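Local coordinates for staphylococcal nuclease domain-containing protein 1 (Drosophila melanogaster, PDB 2WAC), which is an endonuclease acting on DNA and RNA, works in RNA silencing, and binds peptides carrying symmetrically dimethylated arginine through the Tudor domain included in this piece, at residues 122-125 and 129-132; 138-143 and 170-175; 185-190 and 194-199; 204-207 and 213-216. All coordinates share one frame; numbering follows the deposited sequence.

How the contacts relate
All four contacts belong to the staphylococcal-nuclease-like part of this piece, and none includes residues of the dimethylarginine-binding region, 62-90, in the Tudor domain. Contacts 1 and 2 use the same helix, 127-141, with centres about 15 Å apart. Helix 193-208 likewise serves contacts 3 and 4, whose centres lie about 19 Å apart. The two pairs touch in two places. Between contacts 2 and 3, Asp171 OD2 and Tyr199 OH are 2.6 Å apart, a probable hydrogen bond. Between contacts 1 and 4, Ile213 CG2 packs 3.4 Å from Asp129 OD2 and also meets Pro124. Contacts 1 and 3 do not touch; their nearest atoms are about 5 Å apart.

Contact 1: 122-125 and 129-132; sequences ALPT and DKEE
Lys130 reaches Pro124 and Thr125 because its CG stands beside its own backbone N (chi1 -80°), the next two torsions are extended, and a final bend (chi4 73°) turns NZ onto the loop. NZ donates to Pro124 O over 2.8 Å, approaching in the carbonyl plane with a C=O...N angle of 151°. A second, weak bond runs from NZ to Thr125 O at 3.1 Å. The aliphatic part of the chain lies alongside the same proline carbonyl, with Lys130 CG 3.5 Å from Pro124 O. On the ring side, Pro124 CG sits 3.6 Å from Asp129 CB, the two side chains crossing obliquely. Leu123 adds a looser touch, CD2 lying 4.1 Å from Lys130 O. One water bridges the ends of the contact: it donates to Asp129 OD2 (2.9 Å) and is hydrogen-bonded to Thr125 OG1 as well. With a methionine in place of Lys130, both carbonyl oxygens would probably lose this donor and the loop leading into helix 127-141 would be less firmly tied to its first turn. The chemistry is that of one ammonium group bonded to two successive backbone carbonyls, a charged donor meeting neutral acceptors at the protein surface.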
loop_
_atom_site.group_PDB
_atom_site.type_symbol
_atom_site.label_atom_id
_atom_site.label_comp_id
_atom_site.label_asym_id
_atom_site.label_seq_id
_atom_site.Cartn_x
_atom_site.Cartn_y
_atom_site.Cartn_z
ATOM N N ALA A 122 -3.695 15.061 -3.410
ATOM C CA ALA A 122 -3.837 15.533 -2.035
ATOM C C ALA A 122 -5.272 15.319 -1.567
ATOM O O ALA A 122 -6.217 15.619 -2.300
ATOM C CB ALA A 122 -3.451 17.005 -1.927
ATOM N N LEU A 123 -5.431 14.791 -0.355
ATOM C CA LEU A 123 -6.757 14.600 0.236
ATOM C C LEU A 123 -7.459 15.940 0.471
ATOM O O LEU A 123 -6.796 16.943 0.737
ATOM C CB LEU A 123 -6.666 13.820 1.553
ATOM C CG LEU A 123 -6.558 12.292 1.529
ATOM C CD1 LEU A 123 -6.369 11.794 2.946
ATOM C CD2 LEU A 123 -7.783 11.634 0.893
ATOM N N PRO A 124 -8.804 15.962 0.361
ATOM C CA PRO A 124 -9.581 17.194 0.572
ATOM C C PRO A 124 -9.579 17.676 2.029
ATOM O O PRO A 124 -9.158 16.938 2.922
ATOM C CB PRO A 124 -10.995 16.793 0.138
ATOM C CG PRO A 124 -11.041 15.321 0.326
ATOM C CD PRO A 124 -9.671 14.821 0.010
ATOM N N THR A 125 -10.052 18.903 2.253
ATOM C CA THR A 125 -10.026 19.518 3.589
ATOM C C THR A 125 -11.032 18.908 4.574
ATOM O O THR A 125 -10.699 18.694 5.741
ATOM C CB THR A 125 -10.197 21.066 3.543
ATOM O OG1 THR A 125 -11.449 21.406 2.933
ATOM C CG2 THR A 125 -9.058 21.720 2.768
ATOM N N ASP A 129 -15.298 14.195 3.213
ATOM C CA ASP A 129 -14.764 14.176 1.854
ATOM C C ASP A 129 -13.530 13.271 1.775
ATOM O O ASP A 129 -13.325 12.584 0.772
ATOM C CB ASP A 129 -14.430 15.596 1.384
ATOM C CG ASP A 129 -15.670 16.452 1.156
ATOM O OD1 ASP A 129 -16.787 15.897 1.078
ATOM O OD2 ASP A 129 -15.526 17.689 1.049
ATOM N N LYS A 130 -12.723 13.278 2.838
ATOM C CA LYS A 130 -11.564 12.387 2.965
ATOM C C LYS A 130 -11.970 10.914 2.868
ATOM O O LYS A 130 -11.371 10.151 2.106
ATOM C CB LYS A 130 -10.829 12.623 4.291
ATOM C CG LYS A 130 -9.900 13.829 4.328
ATOM C CD LYS A 130 -9.347 14.030 5.740
ATOM C CE LYS A 130 -8.188 15.020 5.770
ATOM N NZ LYS A 130 -8.623 16.436 5.582
ATOM N N GLU A 131 -12.986 10.533 3.645
ATOM C CA GLU A 131 -13.497 9.156 3.683
ATOM C C GLU A 131 -13.963 8.683 2.310
ATOM O O GLU A 131 -13.643 7.570 1.886
ATOM C CB GLU A 131 -14.676 9.031 4.655
ATOM C CG GLU A 131 -14.426 9.483 6.082
ATOM C CD GLU A 131 -15.653 9.295 6.958
ATOM O OE1 GLU A 131 -16.088 8.136 7.134
ATOM O OE2 GLU A 131 -16.183 10.304 7.472
ATOM N N GLU A 132 -14.734 9.534 1.634
ATOM C CA GLU A 132 -15.265 9.226 0.310
ATOM C C GLU A 132 -14.150 9.017 -0.714
ATOM O O GLU A 132 -14.236 8.117 -1.550
ATOM C CB GLU A 132 -16.255 10.309 -0.148
ATOM C CG GLU A 132 -16.855 10.115 -1.552
ATOM C CD GLU A 132 -17.497 8.744 -1.781
ATOM O OE1 GLU A 132 -17.750 7.999 -0.806
ATOM O OE2 GLU A 132 -17.759 8.411 -2.957
HETATM O O HOH W 1 -13.173 19.442 1.285
#

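Contact 2: 138-143 and 170-175; sequences SEDVLN and VDFGKQ
The CA atoms of Asp140 and Phe172 approach to 7.3 Å where the last turn of helix 127-141 meets the first turn of helix 172-178. In the OB-fold of the staphylococcal-nuclease-like domain, these helices are separated along the chain by the barrel strands 145-152 and 159-164. The Phe172 ring carries the contact. Over one face lies Val141 CG1, 3.9 Å from the ring centroid and 22° off the ring normal, a CH-pi contact displaced toward CD2. Asp140 approaches the ring obliquely, its CB 3.7 Å from Phe172 CD1, with the carboxylate plane turned 29° from the ring. With chi1 at -76°, Phe172 CG lies anti to the carbonyl carbon, which carries the ring across to Val141. Val141 also packs on Val9 and Ile12 of strand 5-12, so this one side chain meets both the ring and the barrel. At the start of the second helix Asp171 occupies the N-cap position. Its OD1 accepts from Lys174 N at 3.2 Å, nearly straight, from above the carboxylate plane. On the ring face opposite Val141 CG1 lies the backbone oxygen Val170 O, 4.1 Å above the plane and offset toward the rim.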
loop_
_atom_site.group_PDB
_atom_site.type_symbol
_atom_site.label_atom_id
_atom_site.label_comp_id
_atom_site.label_asym_id
_atom_site.label_seq_id
_atom_site.Cartn_x
_atom_site.Cartn_y
_atom_site.Cartn_z
ATOM N N SER A 138 -10.319 2.773 -3.234
ATOM C CA SER A 138 -10.323 1.355 -2.885
ATOM C C SER A 138 -11.231 0.539 -3.802
ATOM O O SER A 138 -10.887 -0.580 -4.191
ATOM C CB SER A 138 -10.734 1.162 -1.424
ATOM O OG SER A 138 -10.754 -0.212 -1.082
ATOM N N GLU A 139 -12.389 1.104 -4.144
ATOM C CA GLU A 139 -13.312 0.466 -5.078
ATOM C C GLU A 139 -12.688 0.348 -6.472
ATOM O O GLU A 139 -12.932 -0.625 -7.187
ATOM C CB GLU A 139 -14.633 1.237 -5.147
ATOM C CG GLU A 139 -15.800 0.406 -5.665
ATOM C CD GLU A 139 -17.055 1.224 -5.915
ATOM O OE1 GLU A 139 -17.300 2.204 -5.179
ATOM O OE2 GLU A 139 -17.803 0.880 -6.855
ATOM N N ASP A 140 -11.883 1.344 -6.839
ATOM C CA ASP A 140 -11.179 1.365 -8.120
ATOM C C ASP A 140 -10.107 0.279 -8.240
ATOM O O ASP A 140 -10.058 -0.436 -9.243
ATOM C CB ASP A 140 -10.528 2.736 -8.354
ATOM C CG ASP A 140 -11.535 3.829 -8.689
ATOM O OD1 ASP A 140 -12.680 3.511 -9.080
ATOM O OD2 ASP A 140 -11.169 5.017 -8.568
ATOM N N VAL A 141 -9.256 0.153 -7.221
ATOM C CA VAL A 141 -8.013 -0.619 -7.370
ATOM C C VAL A 141 -7.776 -1.795 -6.412
ATOM O O VAL A 141 -7.018 -2.707 -6.750
ATOM C CB VAL A 141 -6.746 0.301 -7.365
ATOM C CG1 VAL A 141 -6.849 1.382 -8.437
ATOM C CG2 VAL A 141 -6.510 0.922 -5.988
ATOM N N LEU A 142 -8.397 -1.784 -5.233
ATOM C CA LEU A 142 -8.085 -2.810 -4.227
ATOM C C LEU A 142 -8.372 -4.226 -4.737
ATOM O O LEU A 142 -9.484 -4.527 -5.176
ATOM C CB LEU A 142 -8.783 -2.545 -2.887
ATOM C CG LEU A 142 -8.297 -3.393 -1.699
ATOM C CD1 LEU A 142 -6.934 -2.932 -1.193
ATOM C CD2 LEU A 142 -9.312 -3.365 -0.573
ATOM N N ASN A 143 -7.338 -5.069 -4.680
ATOM C CA ASN A 143 -7.359 -6.458 -5.170
ATOM C C ASN A 143 -7.403 -6.607 -6.692
ATOM O O ASN A 143 -7.588 -7.714 -7.209
ATOM C CB ASN A 143 -8.496 -7.268 -4.531
ATOM C CG ASN A 143 -8.454 -7.242 -3.022
ATOM O OD1 ASN A 143 -9.490 -7.137 -2.371
ATOM N ND2 ASN A 143 -7.255 -7.339 -2.452
ATOM N N VAL A 170 -7.176 4.407 -18.266
ATOM C CA VAL A 170 -7.515 5.525 -17.382
ATOM C C VAL A 170 -6.581 5.561 -16.170
ATOM O O VAL A 170 -6.411 4.560 -15.468
ATOM C CB VAL A 170 -9.004 5.491 -16.923
ATOM C CG1 VAL A 170 -9.283 6.568 -15.876
ATOM C CG2 VAL A 170 -9.939 5.669 -18.114
ATOM N N ASP A 171 -5.969 6.727 -15.965
ATOM C CA ASP A 171 -5.179 7.043 -14.779
ATOM C C ASP A 171 -6.134 7.204 -13.591
ATOM O O ASP A 171 -6.926 8.149 -13.552
ATOM C CB ASP A 171 -4.391 8.339 -15.042
ATOM C CG ASP A 171 -3.546 8.795 -13.854
ATOM O OD1 ASP A 171 -3.783 8.356 -12.713
ATOM O OD2 ASP A 171 -2.638 9.622 -14.069
ATOM N N PHE A 172 -6.058 6.279 -12.633
ATOM C CA PHE A 172 -6.986 6.249 -11.494
ATOM C C PHE A 172 -6.897 7.467 -10.569
ATOM O O PHE A 172 -7.926 7.994 -10.143
ATOM C CB PHE A 172 -6.829 4.953 -10.684
ATOM C CG PHE A 172 -7.442 3.742 -11.340
ATOM C CD1 PHE A 172 -8.824 3.635 -11.493
ATOM C CD2 PHE A 172 -6.638 2.699 -11.787
ATOM C CE1 PHE A 172 -9.391 2.513 -12.091
ATOM C CE2 PHE A 172 -7.199 1.568 -12.382
ATOM C CZ PHE A 172 -8.577 1.477 -12.535
ATOM N N GLY A 173 -5.676 7.904 -10.261
ATOM C CA GLY A 173 -5.459 9.099 -9.439
ATOM C C GLY A 173 -6.004 10.371 -10.070
ATOM O O GLY A 173 -6.604 11.204 -9.386
ATOM N N LYS A 174 -5.794 10.515 -11.377
ATOM C CA LYS A 174 -6.302 11.661 -12.131
ATOM C C LYS A 174 -7.829 11.656 -12.186
ATOM O O LYS A 174 -8.461 12.712 -12.113
ATOM C CB LYS A 174 -5.721 11.675 -13.549
ATOM C CG LYS A 174 -6.036 12.936 -14.342
ATOM C CD LYS A 174 -5.488 12.859 -15.754
ATOM C CE LYS A 174 -5.850 14.105 -16.543
ATOM N NZ LYS A 174 -5.256 14.100 -17.915
ATOM N N GLN A 175 -8.413 10.467 -12.320
ATOM C CA GLN A 175 -9.868 10.313 -12.326
ATOM C C GLN A 175 -10.485 10.795 -11.011
ATOM O O GLN A 175 -11.556 11.401 -11.017
ATOM C CB GLN A 175 -10.270 8.863 -12.617
ATOM C CG GLN A 175 -11.744 8.696 -12.990
ATOM C CD GLN A 175 -12.106 7.270 -13.360
ATOM O OE1 GLN A 175 -12.005 6.356 -12.542
ATOM N NE2 GLN A 175 -12.542 7.077 -14.598
#

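Contact 3: 185-190 and 194-199; sequences EQRGER and ELVDQY
Val196 turns its two methyls to different parts of the loop 185-190. The side chain of Gln186 crosses it at about a right angle, bent at chi2 (65°) so that the terminal amide swings back over CG1. That methyl touches the amide's two polar ends alike, lying 3.5 Å from Gln186 OE1 and 3.6 Å from Gln186 NE2. The other methyl, CG2, faces the loop backbone, 3.9 Å from Arg187 O and slightly farther from Glu185 O. No direct hydrogen bond spans the two segments, but a water donates to both Glu185 O (2.7 Å) and Val196 O (2.8 Å), tying the loop to the helix beside the methyl contact. Within the loop, Arg187 grips Glu189 side-on: NE bonds OE1 at 3.0 Å and NH2 bonds OE2 at 3.1 Å, each oxygen being met on its syn side. These two bonds hold the guanidinium turned toward Glu189, while a long salt bridge from NH1 reaches Glu185 OE2. With an alanine at Val196 both outer methyls go, and the Gln186 amide would probably lose its packing partner and be freer to turn. Leu120 touches Arg187, Leu195, Val196 and Tyr199; Arg187 also packs on Leu152 of strand 145-152 and Leu160 of strand 159-164, while Gln198 and Tyr199 face helix 172-178.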
loop_
_atom_site.group_PDB
_atom_site.type_symbol
_atom_site.label_atom_id
_atom_site.label_comp_id
_atom_site.label_asym_id
_atom_site.label_seq_id
_atom_site.Cartn_x
_atom_site.Cartn_y
_atom_site.Cartn_z
ATOM N N GLU A 185 -1.874 18.126 -6.712
ATOM C CA GLU A 185 -0.689 18.673 -6.059
ATOM C C GLU A 185 0.191 19.427 -7.049
ATOM O O GLU A 185 0.491 18.932 -8.138
ATOM C CB GLU A 185 0.111 17.564 -5.368
ATOM C CG GLU A 185 1.352 18.045 -4.616
ATOM C CD GLU A 185 2.202 16.907 -4.077
ATOM O OE1 GLU A 185 2.097 15.774 -4.591
ATOM O OE2 GLU A 185 2.986 17.150 -3.135
ATOM N N GLN A 186 0.586 20.634 -6.656
ATOM C CA GLN A 186 1.527 21.436 -7.418
ATOM C C GLN A 186 2.933 21.241 -6.849
ATOM O O GLN A 186 3.162 21.473 -5.660
ATOM C CB GLN A 186 1.120 22.914 -7.364
ATOM C CG GLN A 186 2.068 23.875 -8.079
ATOM C CD GLN A 186 2.119 23.650 -9.577
ATOM O OE1 GLN A 186 1.085 23.602 -10.247
ATOM N NE2 GLN A 186 3.327 23.513 -10.111
ATOM N N ARG A 187 3.857 20.790 -7.695
ATOM C CA ARG A 187 5.278 20.695 -7.334
ATOM C C ARG A 187 6.198 20.957 -8.533
ATOM O O ARG A 187 5.754 20.930 -9.683
ATOM C CB ARG A 187 5.606 19.365 -6.641
ATOM C CG ARG A 187 5.246 18.104 -7.416
ATOM C CD ARG A 187 5.306 16.884 -6.507
ATOM N NE ARG A 187 6.654 16.643 -5.986
ATOM C CZ ARG A 187 6.937 15.877 -4.936
ATOM N NH1 ARG A 187 5.968 15.264 -4.266
ATOM N NH2 ARG A 187 8.196 15.726 -4.548
ATOM N N GLY A 188 7.479 21.192 -8.250
ATOM C CA GLY A 188 8.390 21.797 -9.221
ATOM C C GLY A 188 9.299 20.937 -10.085
ATOM O O GLY A 188 9.926 21.462 -11.005
ATOM N N GLU A 189 9.395 19.636 -9.808
ATOM C CA GLU A 189 10.224 18.757 -10.644
ATOM C C GLU A 189 9.827 18.909 -12.111
ATOM O O GLU A 189 8.677 18.656 -12.477
ATOM C CB GLU A 189 10.112 17.288 -10.219
ATOM C CG GLU A 189 10.804 16.944 -8.902
ATOM C CD GLU A 189 9.906 17.128 -7.689
ATOM O OE1 GLU A 189 8.772 17.634 -7.839
ATOM O OE2 GLU A 189 10.333 16.760 -6.575
ATOM N N ARG A 190 10.775 19.345 -12.937
ATOM C CA ARG A 190 10.529 19.565 -14.365
ATOM C C ARG A 190 10.024 18.300 -15.069
ATOM O O ARG A 190 9.108 18.377 -15.889
ATOM C CB ARG A 190 11.768 20.191 -15.042
ATOM C CG ARG A 190 11.972 19.960 -16.556
ATOM C CD ARG A 190 10.857 20.474 -17.487
ATOM N NE ARG A 190 10.517 21.890 -17.349
ATOM C CZ ARG A 190 10.024 22.648 -18.330
ATOM N NH1 ARG A 190 9.735 23.921 -18.098
ATOM N NH2 ARG A 190 9.827 22.147 -19.546
ATOM N N GLU A 194 4.452 18.052 -17.058
ATOM C CA GLU A 194 3.340 17.647 -17.915
ATOM C C GLU A 194 2.208 17.040 -17.089
ATOM O O GLU A 194 1.046 17.419 -17.248
ATOM C CB GLU A 194 3.825 16.661 -18.980
ATOM C CG GLU A 194 2.747 16.162 -19.930
ATOM C CD GLU A 194 3.322 15.415 -21.118
ATOM O OE1 GLU A 194 4.222 15.963 -21.792
ATOM O OE2 GLU A 194 2.868 14.280 -21.382
ATOM N N LEU A 195 2.564 16.114 -16.198
ATOM C CA LEU A 195 1.606 15.459 -15.309
ATOM C C LEU A 195 0.979 16.433 -14.304
ATOM O O LEU A 195 -0.222 16.355 -14.037
ATOM C CB LEU A 195 2.262 14.273 -14.586
ATOM C CG LEU A 195 1.374 13.137 -14.062
ATOM C CD1 LEU A 195 0.716 12.355 -15.197
ATOM C CD2 LEU A 195 2.179 12.196 -13.175
ATOM N N VAL A 196 1.788 17.345 -13.762
ATOM C CA VAL A 196 1.301 18.395 -12.857
ATOM C C VAL A 196 0.267 19.293 -13.546
ATOM O O VAL A 196 -0.795 19.563 -12.983
ATOM C CB VAL A 196 2.469 19.242 -12.258
ATOM C CG1 VAL A 196 1.970 20.577 -11.700
ATOM C CG2 VAL A 196 3.197 18.457 -11.172
ATOM N N ASP A 197 0.584 19.734 -14.764
ATOM C CA ASP A 197 -0.318 20.565 -15.567
ATOM C C ASP A 197 -1.624 19.840 -15.893
ATOM O O ASP A 197 -2.704 20.422 -15.796
ATOM C CB ASP A 197 0.368 21.012 -16.866
ATOM C CG ASP A 197 1.468 22.040 -16.634
ATOM O OD1 ASP A 197 1.541 22.619 -15.531
ATOM O OD2 ASP A 197 2.258 22.277 -17.572
ATOM N N GLN A 198 -1.514 18.570 -16.273
ATOM C CA GLN A 198 -2.680 17.757 -16.620
ATOM C C GLN A 198 -3.632 17.555 -15.432
ATOM O O GLN A 198 -4.848 17.695 -15.581
ATOM C CB GLN A 198 -2.244 16.425 -17.242
ATOM C CG GLN A 198 -1.814 16.566 -18.708
ATOM C CD GLN A 198 -0.982 15.400 -19.231
ATOM O OE1 GLN A 198 -0.632 14.480 -18.494
ATOM N NE2 GLN A 198 -0.662 15.442 -20.520
ATOM N N TYR A 199 -3.071 17.256 -14.261
ATOM C CA TYR A 199 -3.848 17.111 -13.022
ATOM C C TYR A 199 -4.503 18.430 -12.590
ATOM O O TYR A 199 -5.622 18.432 -12.074
ATOM C CB TYR A 199 -2.969 16.552 -11.892
ATOM C CG TYR A 199 -2.790 15.038 -11.884
ATOM C CD1 TYR A 199 -2.937 14.313 -10.702
ATOM C CD2 TYR A 199 -2.468 14.336 -13.050
ATOM C CE1 TYR A 199 -2.769 12.931 -10.677
ATOM C CE2 TYR A 199 -2.301 12.952 -13.036
ATOM C CZ TYR A 199 -2.454 12.258 -11.845
ATOM O OH TYR A 199 -2.290 10.893 -11.810
HETATM O O HOH W 2 -1.142 19.223 -10.269
#

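Contact 4: 204-207 and 213-216; sequences EAAR and IWKY
A single water ties Arg207 to Trp214, donating to Arg207 O at 2.7 Å and to Trp214 O at 2.8 Å, bridging two carbonyls across the turn that follows helix 193-208. The rest of the contact is packing on the indole. Arg207 crosses one face with its backbone and the root of its side chain: CA lies 3.8 Å from Trp214 CG, and the arginine methylene CG is 4.0 Å from Trp214 CE3. Ala206 CB approaches the pyrrole part obliquely, 3.8 Å from CD1. The opposite face of the ring receives Ile213 CG1, 3.6 Å above the plane and offset toward the rim. The guanidinium does not stack on the indole; the two planes stand 85° apart. A bend at chi3 (65°) turns the arginine head back to its own helix, where NE forms a salt bridge with Glu204 OE2 at 3.0 Å and weak bonds from NE and NH2 reach Glu204 OE1. The indole also packs on Leu183 of strand 183-184. The chain thus folds back and lays a tryptophan against the last turn of its final helix, consistent with staphylococcal nuclease, whose single tryptophan likewise follows the C-terminal helix.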
loop_
_atom_site.group_PDB
_atom_site.type_symbol
_atom_site.label_atom_id
_atom_site.label_comp_id
_atom_site.label_asym_id
_atom_site.label_seq_id
_atom_site.Cartn_x
_atom_site.Cartn_y
_atom_site.Cartn_z
ATOM N N GLU A 204 -9.514 21.799 -12.384
ATOM C CA GLU A 204 -10.242 22.939 -12.933
ATOM C C GLU A 204 -11.563 22.551 -13.588
ATOM O O GLU A 204 -12.558 23.263 -13.448
ATOM C CB GLU A 204 -9.369 23.699 -13.934
ATOM C CG GLU A 204 -8.730 24.954 -13.366
ATOM C CD GLU A 204 -9.755 25.995 -12.949
ATOM O OE1 GLU A 204 -10.662 26.307 -13.753
ATOM O OE2 GLU A 204 -9.652 26.506 -11.816
ATOM N N ALA A 205 -11.559 21.428 -14.304
ATOM C CA ALA A 205 -12.759 20.908 -14.952
ATOM C C ALA A 205 -13.813 20.511 -13.919
ATOM O O ALA A 205 -14.998 20.808 -14.087
ATOM C CB ALA A 205 -12.411 19.723 -15.841
ATOM N N ALA A 206 -13.365 19.848 -12.853
ATOM C CA ALA A 206 -14.229 19.457 -11.738
ATOM C C ALA A 206 -14.798 20.678 -11.021
ATOM O O ALA A 206 -15.946 20.658 -10.568
ATOM C CB ALA A 206 -13.469 18.572 -10.759
ATOM N N ARG A 207 -13.987 21.735 -10.928
ATOM C CA ARG A 207 -14.416 23.004 -10.343
ATOM C C ARG A 207 -15.521 23.656 -11.179
ATOM O O ARG A 207 -16.563 24.038 -10.642
ATOM C CB ARG A 207 -13.231 23.966 -10.179
ATOM C CG ARG A 207 -13.565 25.222 -9.370
ATOM C CD ARG A 207 -12.550 26.351 -9.567
ATOM N NE ARG A 207 -12.522 26.879 -10.935
ATOM C CZ ARG A 207 -13.439 27.690 -11.466
ATOM N NH1 ARG A 207 -14.495 28.085 -10.760
ATOM N NH2 ARG A 207 -13.302 28.107 -12.718
ATOM N N ILE A 213 -16.508 18.039 -3.972
ATOM C CA ILE A 213 -15.944 19.049 -3.062
ATOM C C ILE A 213 -16.084 20.472 -3.611
ATOM O O ILE A 213 -16.001 21.442 -2.856
ATOM C CB ILE A 213 -14.457 18.758 -2.665
ATOM C CG1 ILE A 213 -13.496 19.038 -3.833
ATOM C CG2 ILE A 213 -14.310 17.334 -2.104
ATOM C CD1 ILE A 213 -12.011 18.915 -3.488
ATOM N N TRP A 214 -16.303 20.586 -4.921
ATOM C CA TRP A 214 -16.471 21.886 -5.572
ATOM C C TRP A 214 -17.945 22.278 -5.742
ATOM O O TRP A 214 -18.262 23.182 -6.521
ATOM C CB TRP A 214 -15.770 21.900 -6.937
ATOM C CG TRP A 214 -14.343 21.440 -6.904
ATOM C CD1 TRP A 214 -13.861 20.237 -7.337
ATOM C CD2 TRP A 214 -13.213 22.172 -6.413
ATOM N NE1 TRP A 214 -12.501 20.175 -7.149
ATOM C CE2 TRP A 214 -12.077 21.349 -6.583
ATOM C CE3 TRP A 214 -13.048 23.446 -5.848
ATOM C CZ2 TRP A 214 -10.792 21.755 -6.204
ATOM C CZ3 TRP A 214 -11.769 23.851 -5.474
ATOM C CH2 TRP A 214 -10.657 23.005 -5.656
ATOM N N LYS A 215 -18.836 21.611 -5.010
ATOM C CA LYS A 215 -20.280 21.841 -5.141
ATOM C C LYS A 215 -20.691 23.304 -4.934
ATOM O O LYS A 215 -21.490 23.835 -5.707
ATOM C CB LYS A 215 -21.077 20.920 -4.206
ATOM C CG LYS A 215 -22.577 20.902 -4.487
ATOM C CD LYS A 215 -23.326 19.965 -3.555
ATOM C CE LYS A 215 -24.828 20.079 -3.773
ATOM N NZ LYS A 215 -25.596 19.160 -2.889
ATOM N N TYR A 216 -20.137 23.950 -3.909
ATOM C CA TYR A 216 -20.545 25.315 -3.548
ATOM C C TYR A 216 -19.532 26.420 -3.874
ATOM O O TYR A 216 -19.590 27.506 -3.290
ATOM C CB TYR A 216 -20.933 25.394 -2.066
ATOM C CG TYR A 216 -22.100 24.522 -1.651
ATOM C CD1 TYR A 216 -23.228 24.382 -2.463
ATOM C CD2 TYR A 216 -22.087 23.860 -0.424
ATOM C CE1 TYR A 216 -24.303 23.586 -2.070
ATOM C CE2 TYR A 216 -23.154 23.066 -0.021
ATOM C CZ TYR A 216 -24.258 22.933 -0.847
ATOM O OH TYR A 216 -25.314 22.147 -0.447
HETATM O O HOH W 3 -17.039 25.071 -8.216
#